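Local coordinates for DNA ligase (Archaeoglobus fulgidus, PDB 3GDE), which probably seals nicks in double-stranded DNA during replication, recombination and repair, using ATP and passing through an adenylated lysine intermediate, at residues A[356-361]-A[374-379]; A[218-223]-A[342-347]; A[249-254]-A[390-395]. All blocks are in the same frame, centred on the assembly; numbering follows the deposited sequence.

How the contacts relate
Contacts 1 and 3 lie within the adenylation domain, and contact 2 joins that domain to the loop after helix 200-216. Contacts 1 and 3 have centres about 16 Å apart and sit on neighbouring antiparallel strands, 371-379 and 247-252, joined by the backbone pair Ile377 and Val249. Contact 2 lies about 19 Å from contact 1, and Ile342 packs against helix 354-364 to link them; contacts 2 and 3 have centres about 29 Å apart and do not touch. Along the chain contact 2 closes before contact 1 opens, contact 1 is nested within contact 3, and contacts 2 and 3 interleave. Contacts 1 and 3 thus pack helices beside the predicted ATP site, with contact 2 farther off.

Contact 1: residues A[356-361]-A[374-379]; sequences ERRKLL and AKQIVT
Arg358 runs past Gln376 in the opposite direction, its guanidinium overlapping the CB methylene of the glutamine near the rim of one face, with NH1 to CB at 3.8 Å. This is a helix-on-strand contact of the adenylation domain of a DNA ligase: helix 354-364 lies between the parallel neighbours 335-342 and 371-379 in the chain, and Arg358 reaches from it to the irregular part of strand 371-379, at Ala374. Arginine suits the place because the backbones are well separated, 9.1 Å between CA of Arg358 and CA of Gln376, and a long side chain is needed to span the gap. With CG anti to the backbone N (chi1 177°) the side chain leaves the helix toward the strand, and a bend at chi2 (75°) brings its middle past the glutamine. The extended glutamine sets its amide carbon CD 3.9 Å from CD of Arg358, a van der Waals overlap, while its end lies beside Glu250 of the predicted ATP site. Ala374 supplies its carbonyl as acceptor, and its small side chain packs on Phe340. On the helix, Leu361 packs on Ile342 and Leu373, whereas NE of Arg358 forms a salt bridge with Glu362, a second partner that helps to fix the rotation of the guanidinium. The end of that group then grips one atom with two nitrogens: NH1 lies 2.8 Å from Ala374 O, and NH2, nearly in line with the C=O bond, 2.9 Å from the same oxygen, both through bent N-H bonds.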
loop_
_atom_site.group_PDB
_atom_site.type_symbol
_atom_site.label_atom_id
_atom_site.label_comp_id
_atom_site.label_asym_id
_atom_site.label_seq_id
_atom_site.Cartn_x
_atom_site.Cartn_y
_atom_site.Cartn_z
ATOM N N GLU A 356 -2.192 -27.124 13.920
ATOM C CA GLU A 356 -0.955 -27.730 13.412
ATOM C C GLU A 356 0.147 -26.693 13.142
ATOM O O GLU A 356 1.328 -26.941 13.427
ATOM C CB GLU A 356 -1.232 -28.544 12.146
ATOM C CG GLU A 356 -2.167 -29.729 12.359
ATOM C CD GLU A 356 -2.181 -30.705 11.188
ATOM O OE1 GLU A 356 -3.282 -31.223 10.871
ATOM O OE2 GLU A 356 -1.098 -30.963 10.595
ATOM N N ARG A 357 -0.233 -25.538 12.591
ATOM C CA ARG A 357 0.715 -24.436 12.420
ATOM C C ARG A 357 1.236 -23.974 13.772
ATOM O O ARG A 357 2.420 -23.718 13.923
ATOM C CB ARG A 357 0.095 -23.258 11.662
ATOM C CG ARG A 357 -0.473 -23.600 10.294
ATOM C CD ARG A 357 -0.632 -22.351 9.445
ATOM N NE ARG A 357 -1.427 -21.312 10.101
ATOM C CZ ARG A 357 -2.758 -21.273 10.129
ATOM N NH1 ARG A 357 -3.475 -22.220 9.540
ATOM N NH2 ARG A 357 -3.374 -20.268 10.739
ATOM N N ARG A 358 0.341 -23.891 14.752
ATOM C CA ARG A 358 0.703 -23.504 16.118
ATOM C C ARG A 358 1.835 -24.387 16.686
ATOM O O ARG A 358 2.823 -23.879 17.221
ATOM C CB ARG A 358 -0.543 -23.513 17.021
ATOM C CG ARG A 358 -0.284 -23.196 18.490
ATOM C CD ARG A 358 -0.027 -21.717 18.725
ATOM N NE ARG A 358 0.730 -21.496 19.956
ATOM C CZ ARG A 358 0.971 -20.303 20.503
ATOM N NH1 ARG A 358 0.511 -19.192 19.942
ATOM N NH2 ARG A 358 1.676 -20.227 21.627
ATOM N N LYS A 359 1.697 -25.702 16.541
ATOM C CA LYS A 359 2.745 -26.638 16.942
ATOM C C LYS A 359 4.078 -26.321 16.261
ATOM O O LYS A 359 5.120 -26.249 16.926
ATOM C CB LYS A 359 2.313 -28.072 16.658
ATOM C CG LYS A 359 1.327 -28.613 17.675
ATOM C CD LYS A 359 0.618 -29.854 17.149
ATOM C CE LYS A 359 -0.570 -30.228 18.042
ATOM N NZ LYS A 359 -1.586 -31.036 17.283
ATOM N N LEU A 360 4.031 -26.124 14.942
ATOM C CA LEU A 360 5.191 -25.694 14.167
ATOM C C LEU A 360 5.793 -24.404 14.690
ATOM O O LEU A 360 7.009 -24.280 14.774
ATOM C CB LEU A 360 4.834 -25.515 12.684
ATOM C CG LEU A 360 4.626 -26.760 11.821
ATOM C CD1 LEU A 360 4.448 -26.358 10.366
ATOM C CD2 LEU A 360 5.785 -27.768 11.991
ATOM N N LEU A 361 4.940 -23.440 15.012
ATOM C CA LEU A 361 5.397 -22.168 15.567
ATOM C C LEU A 361 6.098 -22.354 16.918
ATOM O O LEU A 361 7.154 -21.769 17.161
ATOM C CB LEU A 361 4.225 -21.189 15.705
ATOM C CG LEU A 361 4.533 -19.833 16.350
ATOM C CD1 LEU A 361 5.382 -18.956 15.435
ATOM C CD2 LEU A 361 3.251 -19.124 16.759
ATOM N N ALA A 374 2.699 -15.552 21.160
ATOM C CA ALA A 374 1.376 -15.161 21.610
ATOM C C ALA A 374 0.818 -16.281 22.484
ATOM O O ALA A 374 0.858 -17.457 22.112
ATOM C CB ALA A 374 0.451 -14.895 20.426
ATOM N N LYS A 375 0.334 -15.911 23.660
ATOM C CA LYS A 375 -0.377 -16.846 24.493
ATOM C C LYS A 375 -1.664 -17.213 23.758
ATOM O O LYS A 375 -2.390 -16.351 23.259
ATOM C CB LYS A 375 -0.651 -16.232 25.876
ATOM C CG LYS A 375 -1.463 -17.099 26.836
ATOM C CD LYS A 375 -1.604 -16.423 28.212
ATOM C CE LYS A 375 -2.486 -17.234 29.156
ATOM N NZ LYS A 375 -1.939 -18.602 29.411
ATOM N N GLN A 376 -1.919 -18.506 23.657
ATOM C CA GLN A 376 -3.132 -18.964 23.029
ATOM C C GLN A 376 -3.878 -19.902 23.960
ATOM O O GLN A 376 -3.277 -20.733 24.631
ATOM C CB GLN A 376 -2.805 -19.660 21.716
ATOM C CG GLN A 376 -4.008 -19.944 20.851
ATOM C CD GLN A 376 -3.647 -20.779 19.652
ATOM O OE1 GLN A 376 -3.517 -20.261 18.544
ATOM N NE2 GLN A 376 -3.452 -22.074 19.863
ATOM N N ILE A 377 -5.192 -19.740 24.011
ATOM C CA ILE A 377 -6.066 -20.713 24.657
ATOM C C ILE A 377 -7.024 -21.277 23.618
ATOM O O ILE A 377 -7.259 -20.656 22.579
ATOM C CB ILE A 377 -6.841 -20.121 25.867
ATOM C CG1 ILE A 377 -7.669 -18.897 25.450
ATOM C CG2 ILE A 377 -5.873 -19.799 27.014
ATOM C CD1 ILE A 377 -8.910 -18.657 26.292
ATOM N N VAL A 378 -7.529 -22.477 23.881
ATOM C CA VAL A 378 -8.548 -23.091 23.036
ATOM C C VAL A 378 -9.738 -23.399 23.944
ATOM O O VAL A 378 -9.580 -24.032 24.980
ATOM C CB VAL A 378 -8.029 -24.365 22.310
ATOM C CG1 VAL A 378 -9.010 -24.808 21.238
ATOM C CG2 VAL A 378 -6.665 -24.111 21.675
ATOM N N THR A 379 -10.922 -22.936 23.566
ATOM C CA THR A 379 -12.054 -22.944 24.493
ATOM C C THR A 379 -13.404 -22.767 23.811
ATOM O O THR A 379 -13.484 -22.223 22.710
ATOM C CB THR A 379 -11.880 -21.845 25.587
ATOM O OG1 THR A 379 -12.911 -21.972 26.578
ATOM C CG2 THR A 379 -11.910 -20.445 24.980
#

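Contact 2: residues A[218-223]-A[342-347]; sequences MKIEIH and ILYHDG
Ile222 lays its side chain over one face of the Tyr344 ring, the two crossing at about a right angle. Its CG1 stands 3.9 Å from the ring centroid of Tyr344 in a CH-pi contact, offset toward the rim, and CD1 of Ile222 comes to 3.5 Å from CE1 of Tyr344. The opposite face of the ring is covered within the tyrosine's own segment, by the backbone N of Gly347, 3.1 Å above the ring plane and toward its rim, so the ring is sandwiched between the loop and a turn. Glycine fits there because a side chain at its backbone angles would jam against the preceding carbonyl oxygen.

Ile220 packs less closely. CG2 of Ile220 touches CD2 of Tyr344 at 4.0 Å; only its carbonyl O comes in tight, 3.4 Å from CE2 of the tyrosine. CG1 of Ile220 stands beside its backbone N (chi1 -61°), and an extended chi2 carries CD1 onward to Leu343, whose CB is 4.4 Å away. Branched isoleucines suit these places: Ile220 sends CG2 to the tyrosine and CD1 to the leucine, Ile222 sets its CG1-CD1 arm on the tyrosine and CG2 over the His223 ring, and both also rest on Ile297.

The outer side is looser. Lys219 and Glu221, alternating with the isoleucines, are exposed, as is Asp346; Glu221 has a long, weak ion pair with Arg202. The loop is tied by its backbone, Ile220 N to Glu348 and His223 O to Tyr270. Ile220 also touches Ile196 of helix 187-197, so the contact joins the linker after the N-terminal helices to strands 344-345 and 296-306 of the adenylation domain, where Leu343 and Tyr344, both facing Ile297, form a classic beta bulge.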
loop_
_atom_site.group_PDB
_atom_site.type_symbol
_atom_site.label_atom_id
_atom_site.label_comp_id
_atom_site.label_asym_id
_atom_site.label_seq_id
_atom_site.Cartn_x
_atom_site.Cartn_y
_atom_site.Cartn_z
ATOM N N MET A 218 3.042 -22.145 -8.161
ATOM C CA MET A 218 3.827 -21.125 -7.453
ATOM C C MET A 218 3.749 -21.299 -5.930
ATOM O O MET A 218 2.679 -21.562 -5.367
ATOM C CB MET A 218 3.419 -19.709 -7.870
ATOM C CG MET A 218 3.635 -19.421 -9.347
ATOM S SD MET A 218 3.390 -17.705 -9.820
ATOM C CE MET A 218 4.965 -16.993 -9.349
ATOM N N LYS A 219 4.899 -21.173 -5.277
ATOM C CA LYS A 219 5.002 -21.370 -3.833
ATOM C C LYS A 219 5.578 -20.142 -3.136
ATOM O O LYS A 219 6.204 -19.284 -3.773
ATOM C CB LYS A 219 5.885 -22.583 -3.505
ATOM C CG LYS A 219 5.371 -23.914 -3.983
ATOM C CD LYS A 219 6.487 -24.942 -3.903
ATOM C CE LYS A 219 6.104 -26.248 -4.601
ATOM N NZ LYS A 219 7.289 -27.159 -4.695
ATOM N N ILE A 220 5.354 -20.073 -1.825
ATOM C CA ILE A 220 6.013 -19.101 -0.964
ATOM C C ILE A 220 7.512 -19.392 -0.968
ATOM O O ILE A 220 7.927 -20.536 -0.815
ATOM C CB ILE A 220 5.481 -19.180 0.500
ATOM C CG1 ILE A 220 3.977 -18.882 0.549
ATOM C CG2 ILE A 220 6.271 -18.252 1.419
ATOM C CD1 ILE A 220 3.298 -19.280 1.845
ATOM N N GLU A 221 8.312 -18.352 -1.170
ATOM C CA GLU A 221 9.746 -18.453 -0.989
ATOM C C GLU A 221 10.226 -17.407 0.010
ATOM O O GLU A 221 9.701 -16.283 0.056
ATOM C CB GLU A 221 10.508 -18.401 -2.331
ATOM C CG GLU A 221 10.154 -17.268 -3.268
ATOM C CD GLU A 221 10.652 -17.502 -4.705
ATOM O OE1 GLU A 221 9.946 -18.189 -5.487
ATOM O OE2 GLU A 221 11.742 -16.985 -5.053
ATOM N N ILE A 222 11.207 -17.795 0.825
ATOM C CA ILE A 222 11.728 -16.928 1.876
ATOM C C ILE A 222 12.312 -15.637 1.297
ATOM O O ILE A 222 13.043 -15.654 0.293
ATOM C CB ILE A 222 12.759 -17.643 2.790
ATOM C CG1 ILE A 222 12.123 -18.853 3.470
ATOM C CG2 ILE A 222 13.272 -16.687 3.872
ATOM C CD1 ILE A 222 13.054 -19.613 4.415
ATOM N N HIS A 223 11.951 -14.531 1.949
ATOM C CA HIS A 223 12.347 -13.171 1.584
ATOM C C HIS A 223 11.445 -12.549 0.506
ATOM O O HIS A 223 11.599 -11.377 0.161
ATOM C CB HIS A 223 13.858 -13.059 1.277
ATOM C CG HIS A 223 14.734 -13.535 2.402
ATOM N ND1 HIS A 223 15.554 -14.639 2.297
ATOM C CD2 HIS A 223 14.885 -13.077 3.669
ATOM C CE1 HIS A 223 16.183 -14.831 3.444
ATOM N NE2 HIS A 223 15.798 -13.893 4.291
ATOM N N ILE A 342 2.846 -19.037 11.488
ATOM C CA ILE A 342 3.977 -19.479 10.679
ATOM C C ILE A 342 3.441 -19.902 9.305
ATOM O O ILE A 342 2.440 -20.617 9.212
ATOM C CB ILE A 342 4.769 -20.618 11.405
ATOM C CG1 ILE A 342 5.956 -21.117 10.561
ATOM C CG2 ILE A 342 3.820 -21.764 11.860
ATOM C CD1 ILE A 342 6.924 -21.994 11.335
ATOM N N LEU A 343 4.084 -19.425 8.243
ATOM C CA LEU A 343 3.575 -19.629 6.880
ATOM C C LEU A 343 4.504 -20.563 6.120
ATOM O O LEU A 343 4.118 -21.203 5.139
ATOM C CB LEU A 343 3.446 -18.303 6.114
ATOM C CG LEU A 343 3.066 -16.949 6.751
ATOM C CD1 LEU A 343 2.529 -16.001 5.669
ATOM C CD2 LEU A 343 2.082 -17.040 7.904
ATOM N N TYR A 344 5.739 -20.626 6.595
ATOM C CA TYR A 344 6.780 -21.379 5.944
ATOM C C TYR A 344 7.652 -22.019 7.001
ATOM O O TYR A 344 8.114 -21.359 7.926
ATOM C CB TYR A 344 7.604 -20.452 5.065
ATOM C CG TYR A 344 8.579 -21.146 4.153
ATOM C CD1 TYR A 344 9.846 -21.523 4.611
ATOM C CD2 TYR A 344 8.244 -21.417 2.820
ATOM C CE1 TYR A 344 10.754 -22.160 3.771
ATOM C CE2 TYR A 344 9.157 -22.046 1.959
ATOM C CZ TYR A 344 10.407 -22.413 2.448
ATOM O OH TYR A 344 11.308 -23.040 1.625
ATOM N N HIS A 345 7.850 -23.318 6.858
ATOM C CA HIS A 345 8.705 -24.087 7.746
ATOM C C HIS A 345 9.310 -25.185 6.887
ATOM O O HIS A 345 8.721 -26.263 6.717
ATOM C CB HIS A 345 7.891 -24.652 8.908
ATOM C CG HIS A 345 8.651 -25.607 9.773
ATOM N ND1 HIS A 345 8.594 -26.973 9.598
ATOM C CD2 HIS A 345 9.486 -25.393 10.817
ATOM C CE1 HIS A 345 9.362 -27.560 10.500
ATOM N NE2 HIS A 345 9.914 -26.624 11.252
ATOM N N ASP A 346 10.477 -24.871 6.325
ATOM C CA ASP A 346 11.087 -25.631 5.227
ATOM C C ASP A 346 10.049 -26.126 4.207
ATOM O O ASP A 346 9.851 -27.330 4.000
ATOM C CB ASP A 346 11.996 -26.744 5.765
ATOM C CG ASP A 346 13.202 -26.186 6.508
ATOM O OD1 ASP A 346 13.967 -25.399 5.892
ATOM O OD2 ASP A 346 13.378 -26.519 7.705
ATOM N N GLY A 347 9.395 -25.153 3.577
ATOM C CA GLY A 347 8.273 -25.397 2.686
ATOM C C GLY A 347 7.026 -24.709 3.212
ATOM O O GLY A 347 6.885 -24.493 4.422
#

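Contact 3: residues A[249-254]-A[390-395]; sequences VEWKFD and DEAISA. With PO4 (phosphate ion), chain C.
Trp251 presses one indole face on Ala392 of helix 382-394. On the strand leading to it, Val249 packs on Val385 and Met388 of the same helix, and Glu250, a predicted ATP ligand, forms a salt bridge with Lys403. With CG of Trp251 beside its backbone N (chi1 -77°), the indole lies flat against the helix: CB of Ala392 sits 3.6 Å from the centroid of the five-membered ring, 6° off its normal, a CH-pi contact. Alanine suits the site, being small enough for the ring to approach the helix backbone. Farther along, CH2 of Trp251 meets CB of Ala395 at 3.6 Å, while a water weakly bridges NE1 to Glu391. Replacing Trp251 by alanine would probably open a gap beneath Ala392 and Ala395 and leave the helix less firmly held on the strand. Next comes Lys252, predicted to be the lysine that becomes adenylated; its chain bends at its end, and NZ lies 2.7 Å from O1 of a phosphate ion, probably from the crystallisation liquor. Lys420 binds the same ion and Glu398 pairs with NZ. Phe253 and Asp254 follow, giving the Lys-x-Asp start of motif I (KxDG), the signature of the nucleotidyltransferase active site.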
loop_
_atom_site.group_PDB
_atom_site.type_symbol
_atom_site.label_atom_id
_atom_site.label_comp_id
_atom_site.label_asym_id
_atom_site.label_seq_id
_atom_site.Cartn_x
_atom_site.Cartn_y
_atom_site.Cartn_z
ATOM N N VAL A 249 -7.900 -18.550 20.914
ATOM C CA VAL A 249 -7.991 -17.161 21.345
ATOM C C VAL A 249 -6.624 -16.649 21.751
ATOM O O VAL A 249 -5.907 -17.298 22.505
ATOM C CB VAL A 249 -8.996 -16.960 22.524
ATOM C CG1 VAL A 249 -9.205 -15.472 22.807
ATOM C CG2 VAL A 249 -10.342 -17.614 22.229
ATOM N N GLU A 250 -6.275 -15.478 21.231
ATOM C CA GLU A 250 -5.023 -14.813 21.549
ATOM C C GLU A 250 -5.319 -13.363 21.905
ATOM O O GLU A 250 -6.401 -12.863 21.637
ATOM C CB GLU A 250 -4.072 -14.862 20.348
ATOM C CG GLU A 250 -3.621 -16.260 19.952
ATOM C CD GLU A 250 -3.324 -16.411 18.459
ATOM O OE1 GLU A 250 -3.240 -15.390 17.735
ATOM O OE2 GLU A 250 -3.182 -17.573 18.011
ATOM N N TRP A 251 -4.351 -12.699 22.517
ATOM C CA TRP A 251 -4.416 -11.264 22.729
ATOM C C TRP A 251 -4.371 -10.546 21.381
ATOM O O TRP A 251 -3.698 -10.999 20.462
ATOM C CB TRP A 251 -3.230 -10.809 23.592
ATOM C CG TRP A 251 -3.365 -11.095 25.064
ATOM C CD1 TRP A 251 -4.265 -11.937 25.666
ATOM C CD2 TRP A 251 -2.555 -10.557 26.120
ATOM N NE1 TRP A 251 -4.075 -11.942 27.027
ATOM C CE2 TRP A 251 -3.028 -11.110 27.332
ATOM C CE3 TRP A 251 -1.472 -9.667 26.159
ATOM C CZ2 TRP A 251 -2.464 -10.791 28.571
ATOM C CZ3 TRP A 251 -0.905 -9.359 27.384
ATOM C CH2 TRP A 251 -1.401 -9.918 28.574
ATOM N N LYS A 252 -5.116 -9.450 21.260
ATOM C CA LYS A 252 -4.837 -8.471 20.225
ATOM C C LYS A 252 -3.968 -7.348 20.780
ATOM O O LYS A 252 -4.432 -6.534 21.585
ATOM C CB LYS A 252 -6.105 -7.885 19.615
ATOM C CG LYS A 252 -5.763 -7.034 18.409
ATOM C CD LYS A 252 -6.985 -6.563 17.683
ATOM C CE LYS A 252 -6.618 -6.079 16.296
ATOM N NZ LYS A 252 -5.692 -4.923 16.343
ATOM N N PHE A 253 -2.717 -7.309 20.317
ATOM C CA PHE A 253 -1.714 -6.345 20.778
ATOM C C PHE A 253 -1.852 -4.930 20.203
ATOM O O PHE A 253 -2.244 -4.736 19.058
ATOM C CB PHE A 253 -0.304 -6.877 20.491
ATOM C CG PHE A 253 -0.013 -8.200 21.141
ATOM C CD1 PHE A 253 0.438 -8.259 22.460
ATOM C CD2 PHE A 253 -0.189 -9.391 20.434
ATOM C CE1 PHE A 253 0.705 -9.488 23.067
ATOM C CE2 PHE A 253 0.070 -10.628 21.030
ATOM C CZ PHE A 253 0.517 -10.678 22.348
ATOM N N ASP A 254 -1.532 -3.941 21.026
ATOM C CA ASP A 254 -1.316 -2.587 20.546
ATOM C C ASP A 254 0.107 -2.543 19.993
ATOM O O ASP A 254 1.075 -2.306 20.730
ATOM C CB ASP A 254 -1.505 -1.565 21.674
ATOM C CG ASP A 254 -1.324 -0.120 21.203
ATOM O OD1 ASP A 254 -0.926 0.099 20.039
ATOM O OD2 ASP A 254 -1.580 0.807 22.000
ATOM N N ASP A 390 -10.249 -9.276 29.318
ATOM C CA ASP A 390 -9.971 -8.422 30.471
ATOM C C ASP A 390 -8.478 -8.291 30.754
ATOM O O ASP A 390 -7.985 -7.180 30.956
ATOM C CB ASP A 390 -10.714 -8.932 31.711
ATOM C CG ASP A 390 -12.216 -8.708 31.632
ATOM O OD1 ASP A 390 -12.711 -8.128 30.634
ATOM O OD2 ASP A 390 -12.914 -9.110 32.584
ATOM N N GLU A 391 -7.763 -9.418 30.749
ATOM C CA GLU A 391 -6.319 -9.433 30.989
ATOM C C GLU A 391 -5.546 -8.642 29.934
ATOM O O GLU A 391 -4.627 -7.887 30.273
ATOM C CB GLU A 391 -5.788 -10.873 31.075
ATOM C CG GLU A 391 -5.970 -11.532 32.454
ATOM C CD GLU A 391 -5.268 -12.890 32.571
ATOM O OE1 GLU A 391 -5.922 -13.858 33.040
ATOM O OE2 GLU A 391 -4.066 -12.994 32.191
ATOM N N ALA A 392 -5.928 -8.817 28.666
ATOM C CA ALA A 392 -5.291 -8.127 27.553
ATOM C C ALA A 392 -5.438 -6.611 27.689
ATOM O O ALA A 392 -4.459 -5.868 27.568
ATOM C CB ALA A 392 -5.861 -8.618 26.226
ATOM N N ILE A 393 -6.657 -6.162 27.970
ATOM C CA ILE A 393 -6.933 -4.733 28.180
ATOM C C ILE A 393 -6.194 -4.149 29.401
ATOM O O ILE A 393 -5.587 -3.078 29.291
ATOM C CB ILE A 393 -8.456 -4.445 28.172
ATOM C CG1 ILE A 393 -8.982 -4.577 26.732
ATOM C CG2 ILE A 393 -8.774 -3.054 28.707
ATOM C CD1 ILE A 393 -10.418 -4.971 26.637
ATOM N N SER A 394 -6.208 -4.864 30.532
ATOM C CA SER A 394 -5.475 -4.435 31.737
ATOM C C SER A 394 -3.971 -4.326 31.505
ATOM O O SER A 394 -3.286 -3.538 32.163
ATOM C CB SER A 394 -5.722 -5.388 32.911
ATOM O OG SER A 394 -7.096 -5.699 33.051
ATOM N N ALA A 395 -3.461 -5.116 30.560
ATOM C CA ALA A 395 -2.035 -5.129 30.228
ATOM C C ALA A 395 -1.676 -4.003 29.270
ATOM O O ALA A 395 -0.508 -3.834 28.906
ATOM C CB ALA A 395 -1.646 -6.482 29.637
HETATM P P PO4 C . -6.820 -2.616 13.705
HETATM O O1 PO4 C . -6.016 -2.568 14.983
HETATM O O2 PO4 C . -8.207 -3.165 13.923
HETATM O O3 PO4 C . -6.901 -1.221 13.135
HETATM O O4 PO4 C . -6.118 -3.531 12.738
HETATM O O HOH W 1 -4.585 -13.920 29.686
#